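Local coordinates for dipeptidase (PDB 3PEB), which probably hydrolyses dipeptides as a manganese-dependent enzyme of peptidase family M24B, here represented by its N-terminal creatinase/prolidase-type domain alone, at residues Arg11-Glu16 against Ile99-Phe104; Phe46-Glu51 against Gln86-Gly91; Pro27-Tyr32 against Pro128-Met133. One frame throughout, in Å; residues are numbered along the deposited sequence.

Contact 1 of 3, residues Arg11-Glu16 against Ile99-Phe104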
loop_
_atom_site.group_PDB
_atom_site.type_symbol
_atom_site.label_atom_id
_atom_site.label_comp_id
_atom_site.label_asym_id
_atom_site.label_seq_id
_atom_site.Cartn_x
_atom_site.Cartn_y
_atom_site.Cartn_z
ATOM N N ARG A 11 -8.207 8.752 0.487
ATOM C CA ARG A 11 -7.682 9.757 1.418
ATOM C C ARG A 11 -8.795 10.419 2.253
ATOM O O ARG A 11 -8.597 10.685 3.436
ATOM C CB ARG A 11 -6.838 10.807 0.686
ATOM C CG ARG A 11 -5.459 10.267 0.207
ATOM C CD ARG A 11 -4.582 11.380 -0.363
ATOM N NE ARG A 11 -5.019 11.706 -1.712
ATOM C CZ ARG A 11 -4.493 11.224 -2.832
ATOM N NH1 ARG A 11 -3.443 10.415 -2.820
ATOM N NH2 ARG A 11 -5.009 11.588 -3.997
ATOM N N HIS A 12 -9.971 10.647 1.660
ATOM C CA HIS A 12 -11.111 11.214 2.398
ATOM C C HIS A 12 -11.543 10.251 3.509
ATOM O O HIS A 12 -11.820 10.659 4.641
ATOM C CB HIS A 12 -12.281 11.517 1.428
ATOM C CG HIS A 12 -13.515 12.054 2.092
ATOM N ND1 HIS A 12 -13.732 13.404 2.279
ATOM C CD2 HIS A 12 -14.609 11.428 2.596
ATOM C CE1 HIS A 12 -14.898 13.586 2.881
ATOM N NE2 HIS A 12 -15.443 12.402 3.096
ATOM N N PHE A 13 -11.628 8.973 3.167
ATOM C CA PHE A 13 -11.979 7.941 4.130
ATOM C C PHE A 13 -10.973 7.884 5.281
ATOM O O PHE A 13 -11.377 7.814 6.449
ATOM C CB PHE A 13 -12.056 6.582 3.435
ATOM C CG PHE A 13 -12.217 5.438 4.390
ATOM C CD1 PHE A 13 -11.122 4.810 4.913
ATOM C CD2 PHE A 13 -13.484 5.035 4.809
ATOM C CE1 PHE A 13 -11.274 3.728 5.820
ATOM C CE2 PHE A 13 -13.648 3.976 5.707
ATOM C CZ PHE A 13 -12.531 3.333 6.218
ATOM N N LEU A 14 -9.675 7.933 4.954
ATOM C CA LEU A 14 -8.637 7.919 5.988
ATOM C C LEU A 14 -8.819 9.105 6.939
ATOM O O LEU A 14 -8.800 8.960 8.189
ATOM C CB LEU A 14 -7.232 7.940 5.372
ATOM C CG LEU A 14 -6.795 6.707 4.581
ATOM C CD1 LEU A 14 -5.416 6.941 3.887
ATOM C CD2 LEU A 14 -6.761 5.519 5.591
ATOM N N ASN A 15 -9.013 10.275 6.342
ATOM C CA ASN A 15 -9.151 11.494 7.092
ATOM C C ASN A 15 -10.365 11.458 8.024
ATOM O O ASN A 15 -10.251 11.812 9.169
ATOM C CB ASN A 15 -9.211 12.687 6.118
ATOM C CG ASN A 15 -9.404 14.003 6.827
ATOM O OD1 ASN A 15 -10.507 14.511 6.862
ATOM N ND2 ASN A 15 -8.350 14.522 7.443
ATOM N N GLU A 16 -11.517 11.025 7.520
ATOM C CA GLU A 16 -12.723 10.843 8.341
ATOM C C GLU A 16 -12.472 9.926 9.563
ATOM O O GLU A 16 -13.082 10.100 10.619
ATOM C CB GLU A 16 -13.808 10.145 7.533
ATOM C CG GLU A 16 -14.621 10.946 6.573
ATOM C CD GLU A 16 -15.815 10.109 6.068
ATOM O OE1 GLU A 16 -15.585 9.077 5.368
ATOM O OE2 GLU A 16 -16.958 10.456 6.407
ATOM N N ILE A 99 -3.043 5.115 13.437
ATOM C CA ILE A 99 -4.056 4.215 12.909
ATOM C C ILE A 99 -3.794 3.958 11.432
ATOM O O ILE A 99 -3.709 4.906 10.624
ATOM C CB ILE A 99 -5.473 4.778 13.093
ATOM C CG1 ILE A 99 -5.759 5.083 14.570
ATOM C CG2 ILE A 99 -6.489 3.806 12.511
ATOM C CD1 ILE A 99 -7.048 5.817 14.830
ATOM N N ILE A 100 -3.639 2.681 11.078
ATOM C CA ILE A 100 -3.331 2.288 9.715
ATOM C C ILE A 100 -4.413 1.368 9.197
ATOM O O ILE A 100 -4.766 0.391 9.873
ATOM C CB ILE A 100 -1.975 1.571 9.643
ATOM C CG1 ILE A 100 -0.866 2.496 10.147
ATOM C CG2 ILE A 100 -1.671 1.073 8.216
ATOM C CD1 ILE A 100 0.473 1.818 10.315
ATOM N N TYR A 101 -4.933 1.653 7.997
ATOM C CA TYR A 101 -5.936 0.788 7.390
ATOM C C TYR A 101 -5.264 -0.209 6.439
ATOM O O TYR A 101 -4.383 0.157 5.691
ATOM C CB TYR A 101 -7.032 1.587 6.668
ATOM C CG TYR A 101 -8.128 2.002 7.618
ATOM C CD1 TYR A 101 -7.983 3.128 8.419
ATOM C CD2 TYR A 101 -9.283 1.229 7.758
ATOM C CE1 TYR A 101 -8.969 3.485 9.325
ATOM C CE2 TYR A 101 -10.272 1.572 8.646
ATOM C CZ TYR A 101 -10.114 2.710 9.433
ATOM O OH TYR A 101 -11.085 3.045 10.325
ATOM N N ALA A 102 -5.715 -1.461 6.467
ATOM C CA ALA A 102 -5.185 -2.501 5.588
ATOM C C ALA A 102 -6.298 -3.470 5.219
ATOM O O ALA A 102 -7.360 -3.502 5.863
ATOM C CB ALA A 102 -3.984 -3.232 6.248
ATOM N N GLU A 103 -6.089 -4.235 4.152
ATOM C CA GLU A 103 -7.154 -5.088 3.643
ATOM C C GLU A 103 -7.089 -6.459 4.324
ATOM O O GLU A 103 -6.362 -7.331 3.864
ATOM C CB GLU A 103 -7.040 -5.259 2.136
ATOM C CG GLU A 103 -7.144 -3.948 1.344
ATOM C CD GLU A 103 -6.959 -4.173 -0.133
ATOM O OE1 GLU A 103 -5.778 -4.174 -0.562
ATOM O OE2 GLU A 103 -7.981 -4.385 -0.854
ATOM N N PHE A 104 -7.881 -6.638 5.370
ATOM C CA PHE A 104 -7.792 -7.845 6.213
ATOM C C PHE A 104 -8.249 -9.106 5.496
ATOM O O PHE A 104 -7.834 -10.191 5.883
ATOM C CB PHE A 104 -8.601 -7.699 7.494
ATOM C CG PHE A 104 -7.986 -6.777 8.547
ATOM C CD1 PHE A 104 -6.857 -6.001 8.309
ATOM C CD2 PHE A 104 -8.589 -6.699 9.803
ATOM C CE1 PHE A 104 -6.349 -5.170 9.311
ATOM C CE2 PHE A 104 -8.093 -5.875 10.785
ATOM C CZ PHE A 104 -6.991 -5.092 10.537
#

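Contact 2 of 3, residues Phe46-Glu51 against Gln86-Gly91. With EDO (1,2-ethanediol), chain C; EDO (1,2-ethanediol), chain H.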
loop_
_atom_site.group_PDB
_atom_site.type_symbol
_atom_site.label_atom_id
_atom_site.label_comp_id
_atom_site.label_asym_id
_atom_site.label_seq_id
_atom_site.Cartn_x
_atom_site.Cartn_y
_atom_site.Cartn_z
ATOM N N PHE A 46 2.952 -3.577 -2.172
ATOM C CA PHE A 46 2.073 -2.755 -1.335
ATOM C C PHE A 46 1.968 -1.361 -1.944
ATOM O O PHE A 46 2.981 -0.769 -2.313
ATOM C CB PHE A 46 2.621 -2.587 0.075
ATOM C CG PHE A 46 2.731 -3.862 0.851
ATOM C CD1 PHE A 46 1.615 -4.506 1.323
ATOM C CD2 PHE A 46 3.982 -4.418 1.120
ATOM C CE1 PHE A 46 1.733 -5.705 2.055
ATOM C CE2 PHE A 46 4.105 -5.609 1.861
ATOM C CZ PHE A 46 2.964 -6.250 2.298
ATOM N N LEU A 47 0.739 -0.848 -2.018
ATOM C CA LEU A 47 0.511 0.546 -2.350
ATOM C C LEU A 47 0.227 1.273 -1.053
ATOM O O LEU A 47 -0.736 0.949 -0.331
ATOM C CB LEU A 47 -0.651 0.688 -3.324
ATOM C CG LEU A 47 -1.137 2.114 -3.636
ATOM C CD1 LEU A 47 -0.109 2.812 -4.527
ATOM C CD2 LEU A 47 -2.534 2.043 -4.298
ATOM N N PHE A 48 1.049 2.276 -0.786
ATOM C CA PHE A 48 0.948 3.085 0.439
ATOM C C PHE A 48 0.244 4.392 0.103
ATOM O O PHE A 48 0.815 5.257 -0.564
ATOM C CB PHE A 48 2.361 3.333 1.009
ATOM C CG PHE A 48 3.072 2.087 1.399
ATOM C CD1 PHE A 48 2.744 1.434 2.572
ATOM C CD2 PHE A 48 4.078 1.539 0.585
ATOM C CE1 PHE A 48 3.381 0.242 2.946
ATOM C CE2 PHE A 48 4.723 0.338 0.943
ATOM C CZ PHE A 48 4.410 -0.308 2.104
ATOM N N VAL A 49 -1.030 4.505 0.503
ATOM C CA VAL A 49 -1.809 5.683 0.267
ATOM C C VAL A 49 -1.864 6.495 1.559
ATOM O O VAL A 49 -2.660 6.229 2.455
ATOM C CB VAL A 49 -3.254 5.388 -0.264
ATOM C CG1 VAL A 49 -3.922 6.717 -0.662
ATOM C CG2 VAL A 49 -3.213 4.409 -1.458
ATOM N N TYR A 50 -0.977 7.468 1.651
ATOM C CA TYR A 50 -0.980 8.401 2.766
ATOM C C TYR A 50 -2.142 9.385 2.740
ATOM O O TYR A 50 -2.610 9.824 1.676
ATOM C CB TYR A 50 0.320 9.167 2.821
ATOM C CG TYR A 50 1.517 8.357 3.282
ATOM C CD1 TYR A 50 1.749 8.123 4.639
ATOM C CD2 TYR A 50 2.421 7.826 2.362
ATOM C CE1 TYR A 50 2.833 7.403 5.067
ATOM C CE2 TYR A 50 3.525 7.120 2.772
ATOM C CZ TYR A 50 3.720 6.882 4.129
ATOM O OH TYR A 50 4.824 6.207 4.555
ATOM N N GLU A 51 -2.572 9.769 3.936
ATOM C CA GLU A 51 -3.647 10.721 4.109
ATOM C C GLU A 51 -3.240 12.112 3.572
ATOM O O GLU A 51 -4.045 12.777 2.900
ATOM C CB GLU A 51 -3.981 10.818 5.585
ATOM C CG GLU A 51 -5.090 11.785 5.942
ATOM C CD GLU A 51 -5.163 12.080 7.427
ATOM O OE1 GLU A 51 -4.187 11.853 8.171
ATOM O OE2 GLU A 51 -6.199 12.582 7.851
ATOM N N GLN A 86 12.873 -4.597 5.357
ATOM C CA GLN A 86 13.927 -3.615 5.531
ATOM C C GLN A 86 13.892 -2.559 4.421
ATOM O O GLN A 86 14.065 -1.373 4.670
ATOM C CB GLN A 86 15.291 -4.301 5.574
ATOM C CG GLN A 86 15.475 -5.208 6.807
ATOM C CD GLN A 86 16.908 -5.732 6.965
ATOM O OE1 GLN A 86 17.559 -6.141 5.987
ATOM N NE2 GLN A 86 17.401 -5.727 8.198
ATOM N N LYS A 87 13.675 -2.989 3.189
ATOM C CA LYS A 87 13.599 -2.025 2.068
ATOM C C LYS A 87 12.436 -1.044 2.210
ATOM O O LYS A 87 12.598 0.167 1.991
ATOM C CB LYS A 87 13.479 -2.767 0.750
ATOM C CG LYS A 87 13.905 -1.939 -0.433
ATOM C CD LYS A 87 15.446 -1.905 -0.557
ATOM C CE LYS A 87 15.875 -0.942 -1.676
ATOM N NZ LYS A 87 15.885 -1.590 -3.032
ATOM N N ILE A 88 11.265 -1.554 2.589
ATOM C CA ILE A 88 10.109 -0.669 2.836
ATOM C C ILE A 88 10.436 0.374 3.903
ATOM O O ILE A 88 10.232 1.588 3.706
ATOM C CB ILE A 88 8.858 -1.473 3.223
ATOM C CG1 ILE A 88 8.362 -2.311 2.042
ATOM C CG2 ILE A 88 7.743 -0.547 3.709
ATOM C CD1 ILE A 88 7.401 -3.470 2.448
ATOM N N LYS A 89 10.968 -0.097 5.032
ATOM C CA LYS A 89 11.315 0.761 6.142
ATOM C C LYS A 89 12.314 1.826 5.726
ATOM O O LYS A 89 12.200 2.948 6.168
ATOM C CB LYS A 89 11.939 -0.060 7.272
ATOM C CG LYS A 89 12.340 0.716 8.522
ATOM C CD LYS A 89 11.141 1.162 9.295
ATOM C CE LYS A 89 11.534 1.760 10.657
ATOM N NZ LYS A 89 10.266 1.957 11.452
ATOM N N ALA A 90 13.321 1.452 4.933
ATOM C CA ALA A 90 14.347 2.383 4.491
ATOM C C ALA A 90 13.796 3.372 3.455
ATOM O O ALA A 90 14.254 4.519 3.379
ATOM C CB ALA A 90 15.567 1.616 3.920
ATOM N N GLY A 91 12.802 2.952 2.681
ATOM C CA GLY A 91 12.265 3.806 1.612
ATOM C C GLY A 91 11.154 4.775 2.006
ATOM O O GLY A 91 10.978 5.809 1.355
HETATM C C1 EDO C . 9.158 6.012 -1.976
HETATM O O1 EDO C . 9.044 7.025 -0.967
HETATM C C2 EDO C . 10.500 6.112 -2.690
HETATM O O2 EDO C . 11.526 5.865 -1.726
HETATM C C1 EDO H . 11.164 5.337 9.427
HETATM O O1 EDO H . 10.214 6.342 9.803
HETATM C C2 EDO H . 10.972 5.026 7.954
HETATM O O2 EDO H . 12.181 5.179 7.188
#

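Contact 3 of 3, residues Pro27-Tyr32 against Pro128-Met133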
loop_
_atom_site.group_PDB
_atom_site.type_symbol
_atom_site.label_atom_id
_atom_site.label_comp_id
_atom_site.label_asym_id
_atom_site.label_seq_id
_atom_site.Cartn_x
_atom_site.Cartn_y
_atom_site.Cartn_z
ATOM N N PRO A 27 -3.922 -7.191 -5.332
ATOM C CA PRO A 27 -3.627 -6.714 -6.691
ATOM C C PRO A 27 -4.831 -6.185 -7.447
ATOM O O PRO A 27 -4.711 -5.239 -8.250
ATOM C CB PRO A 27 -3.051 -7.972 -7.392
ATOM C CG PRO A 27 -2.443 -8.761 -6.238
ATOM C CD PRO A 27 -3.462 -8.588 -5.128
ATOM N N VAL A 28 -5.998 -6.750 -7.181
ATOM C CA VAL A 28 -7.238 -6.271 -7.800
ATOM C C VAL A 28 -7.526 -4.821 -7.355
ATOM O O VAL A 28 -7.874 -3.963 -8.179
ATOM C CB VAL A 28 -8.406 -7.219 -7.472
ATOM C CG1 VAL A 28 -9.718 -6.666 -7.996
ATOM C CG2 VAL A 28 -8.126 -8.644 -8.066
ATOM N N THR A 29 -7.340 -4.537 -6.074
ATOM C CA THR A 29 -7.535 -3.178 -5.528
ATOM C C THR A 29 -6.469 -2.218 -6.037
ATOM O O THR A 29 -6.794 -1.052 -6.360
ATOM C CB THR A 29 -7.514 -3.166 -3.983
ATOM O OG1 THR A 29 -8.368 -4.203 -3.476
ATOM C CG2 THR A 29 -7.925 -1.789 -3.395
ATOM N N VAL A 30 -5.198 -2.669 -6.104
ATOM C CA VAL A 30 -4.159 -1.806 -6.646
ATOM C C VAL A 30 -4.544 -1.374 -8.074
ATOM O O VAL A 30 -4.475 -0.205 -8.414
ATOM C CB VAL A 30 -2.771 -2.459 -6.620
ATOM C CG1 VAL A 30 -1.778 -1.593 -7.381
ATOM C CG2 VAL A 30 -2.270 -2.661 -5.166
ATOM N N ASN A 31 -4.929 -2.326 -8.915
ATOM C CA ASN A 31 -5.342 -2.021 -10.292
ATOM C C ASN A 31 -6.569 -1.110 -10.321
ATOM O O ASN A 31 -6.636 -0.140 -11.091
ATOM C CB ASN A 31 -5.593 -3.324 -11.075
ATOM C CG ASN A 31 -5.864 -3.081 -12.557
ATOM O OD1 ASN A 31 -5.172 -2.318 -13.210
ATOM N ND2 ASN A 31 -6.883 -3.737 -13.079
ATOM N N TYR A 32 -7.540 -1.409 -9.469
ATOM C CA TYR A 32 -8.750 -0.585 -9.374
ATOM C C TYR A 32 -8.426 0.883 -9.063
ATOM O O TYR A 32 -8.924 1.780 -9.742
ATOM C CB TYR A 32 -9.703 -1.174 -8.331
ATOM C CG TYR A 32 -10.884 -0.305 -8.002
ATOM C CD1 TYR A 32 -11.920 -0.116 -8.918
ATOM C CD2 TYR A 32 -10.964 0.340 -6.776
ATOM C CE1 TYR A 32 -13.005 0.699 -8.609
ATOM C CE2 TYR A 32 -12.038 1.149 -6.454
ATOM C CZ TYR A 32 -13.056 1.333 -7.371
ATOM O OH TYR A 32 -14.129 2.136 -7.032
ATOM N N PRO A 128 -14.016 -3.473 3.964
ATOM C CA PRO A 128 -15.401 -3.042 3.776
ATOM C C PRO A 128 -15.529 -1.762 2.922
ATOM O O PRO A 128 -16.379 -1.694 2.026
ATOM C CB PRO A 128 -15.890 -2.818 5.206
ATOM C CG PRO A 128 -15.091 -3.813 6.023
ATOM C CD PRO A 128 -13.716 -3.741 5.386
ATOM N N PHE A 129 -14.647 -0.796 3.153
ATOM C CA PHE A 129 -14.652 0.406 2.345
ATOM C C PHE A 129 -14.345 0.118 0.871
ATOM O O PHE A 129 -15.026 0.673 -0.029
ATOM C CB PHE A 129 -13.723 1.460 2.899
ATOM C CG PHE A 129 -13.815 2.765 2.145
ATOM C CD1 PHE A 129 -14.991 3.494 2.177
ATOM C CD2 PHE A 129 -12.766 3.220 1.360
ATOM C CE1 PHE A 129 -15.116 4.695 1.454
ATOM C CE2 PHE A 129 -12.893 4.430 0.638
ATOM C CZ PHE A 129 -14.059 5.142 0.694
ATOM N N ILE A 130 -13.379 -0.770 0.605
ATOM C CA ILE A 130 -13.065 -1.113 -0.777
ATOM C C ILE A 130 -14.306 -1.700 -1.475
ATOM O O ILE A 130 -14.621 -1.302 -2.598
ATOM C CB ILE A 130 -11.840 -2.044 -0.912
ATOM C CG1 ILE A 130 -10.561 -1.378 -0.369
ATOM C CG2 ILE A 130 -11.646 -2.503 -2.370
ATOM C CD1 ILE A 130 -10.249 -0.003 -0.902
ATOM N N HIS A 131 -15.017 -2.618 -0.813
ATOM C CA HIS A 131 -16.249 -3.169 -1.388
ATOM C C HIS A 131 -17.297 -2.071 -1.635
ATOM O O HIS A 131 -17.946 -2.050 -2.681
ATOM C CB HIS A 131 -16.823 -4.278 -0.497
ATOM C CG HIS A 131 -15.997 -5.529 -0.476
ATOM N ND1 HIS A 131 -15.359 -6.023 -1.594
ATOM C CD2 HIS A 131 -15.734 -6.405 0.524
ATOM C CE1 HIS A 131 -14.712 -7.133 -1.276
ATOM N NE2 HIS A 131 -14.933 -7.391 0.001
ATOM N N LYS A 132 -17.441 -1.155 -0.681
ATOM C CA LYS A 132 -18.383 -0.038 -0.796
ATOM C C LYS A 132 -18.070 0.817 -2.038
ATOM O O LYS A 132 -18.977 1.201 -2.780
ATOM C CB LYS A 132 -18.308 0.829 0.456
ATOM C CG LYS A 132 -19.472 1.757 0.705
ATOM C CD LYS A 132 -19.329 2.446 2.081
ATOM C CE LYS A 132 -20.682 2.896 2.660
ATOM N NZ LYS A 132 -21.233 4.081 1.939
HETATM N N MSE A 133 -16.783 1.086 -2.274
HETATM C CA MSE A 133 -16.375 1.885 -3.430
HETATM C C MSE A 133 -16.824 1.258 -4.741
HETATM O O MSE A 133 -17.122 1.969 -5.698
HETATM C CB MSE A 133 -14.856 2.057 -3.481
HETATM C CG MSE A 133 -14.307 3.029 -2.492
HETATM SE SE MSE A 133 -12.378 3.236 -2.784
HETATM C CE MSE A 133 -12.491 4.409 -4.334
#

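Contact 1 of 3, residues Arg11-Glu16 against Ile99-Phe104
Phe13 and Tyr101 meet as a T-shaped pair that joins the first helix of the domain, 6-16, to the strand 96-102 of the mixed sheet. The phenylalanine supplies the edge and the tyrosine the face. Phe13 CE1 stands over the middle of the Tyr101 ring, 3.6 Å above its plane, and lies 3.7 Å from Tyr101 CE2. The ring centroids are 5.0 Å apart, with the two planes turned by 79°. Phe13 reaches this position although its first bond does not point at the strand: with CG anti to the backbone N (chi1 172°), the ring swings out from the helix and leads with the CE1-CZ edge. The same ring also stacks on Phe129 of the last helix. Leu14, the next residue along, runs antiparallel alongside Tyr101. Leu14 CD2 comes within 3.9 Å of Tyr101 CD1. Leu14 CD2 also lies 4.1 Å from Tyr101 CB, so this branch packs beside the root of the tyrosine whereas Phe13 sits over the middle of the ring. Backbone bonds to Leu21 and Ile23 on the neighbouring strand 21-24 fix the base of Tyr101, and its side chain also touches Asn17, Ser19 and Glu124. Across these two segments the join is wholly apolar. Its geometry presents the slightly positive rim hydrogens of Phe13 to the pi cloud of Tyr101, an orientation with a modest electrostatic gain added to dispersion, while the Leu14 methyl adds mainly dispersion.

Contact 2 of 3, residues Phe46-Glu51 against Gln86-Gly91
Gly91 O, in the last residue of helix 84-91, is gripped by both hydroxyls of one 1,2-ethanediol, a molecule probably left from the crystallisation liquor. The diol's O2 donates to Gly91 O at 3.1 Å, and its O1 to the same Gly91 O at 3.3 Å. The helix covers one face of the six-stranded mixed sheet in this alpha/beta domain of the creatinase/prolidase type, and against strand 46-50 it does so through Ile88, which points at that strand. Alternate strand residues Phe46 and Phe48 project from that face, flanked by Ile23 and Phe58 of the adjoining strands. Each phenylalanine side chain crosses that of Ile88 at about a right angle, and the two take different branches of it. With CG1 beside the backbone N and anti to the carbonyl carbon (chi1 -67°), the longer arm of Ile88 runs to Phe46, while CG2 is left to meet Phe48. Both approaches are oblique to the rings. All three side chains are buried, and Leu92, just beyond the helix, packs on Phe48 as well. The longer arm ends with Ile88 CD1 at 3.8 Å from Phe46 CD2, and the shorter branch sets Ile88 CG2 at 3.7 Å from Phe48 CZ.

Contact 3 of 3, residues Pro27-Tyr32 against Pro128-Met133
Two helices of the domain, 27-34 and the final one, 127-133, pack against each other here through two layers of side chains, Thr29 with Ile130 and Tyr32 with Met133. The two backbones come nearest at Thr29 and Ile130, whose CA atoms are 7.6 Å apart. These two side chains meet end on. Thr29 CG2 lies 3.8 Å from Ile130 CD1, and Thr29 OG1 rests 3.9 Å from Ile130 CG2. The threonine rotamer divides the work: OG1 sits beside the backbone N (chi1 -48°), where it is hydrogen-bonded to Glu103 OE2, which leaves CG2 anti to the N and turned to the isoleucine. One turn on, Tyr32 and Met133 pass each other at a slant. Met133 is selenomethionine in this crystal. Its chain bends at the selenium (chi3 78°), which brings the terminal CE to 3.9 Å from Tyr32 CE2. At the end of the tyrosine, OH lies 3.6 Å from Met133 CB and 3.3 Å from Met133 O. Within its own helix, Met133 CG sits over one face of the Phe129 ring, toward the rim. Lys6 and Arg134 each make a cation-pi contact with Tyr32, and Ile10 of helix 6-16 touches both Ile130 and Met133. The chemistry is therefore mixed. The helix pairing rests on the aliphatic groups of Thr29, Ile130 and Met133 together with the Tyr32 ring and its hydroxyl end, the buried Thr29 hydroxyl has a carboxylate partner, and the partly exposed tyrosine probably gains from two cations near its electron-rich ring.

In the fold
Contacts 1 and 3 lie on one face of the sheet, their centres about 12 Å apart, and contact 2 lies on the other. Contacts 1 and 3 share two joints: Glu103 OE2 is hydrogen-bonded to Thr29 OG1 at 2.7 Å, and Phe13 CD2 packs 3.4 Å from Phe129 CD1. The end of strand 46-50 and the residue after it link contacts 1 and 2, whose centres are about 15 Å apart: Leu14 CD1 packs on Val49 O, and Asn15 ND2 meets Glu51 OE2 at 2.9 Å, probably as a hydrogen bond. Contacts 2 and 3, about 19 Å between centres, touch where Leu47 meets Val30. A bound sodium lies about 12 Å from the Ile88 side chain. The M24 peptidase domain is absent from this fragment.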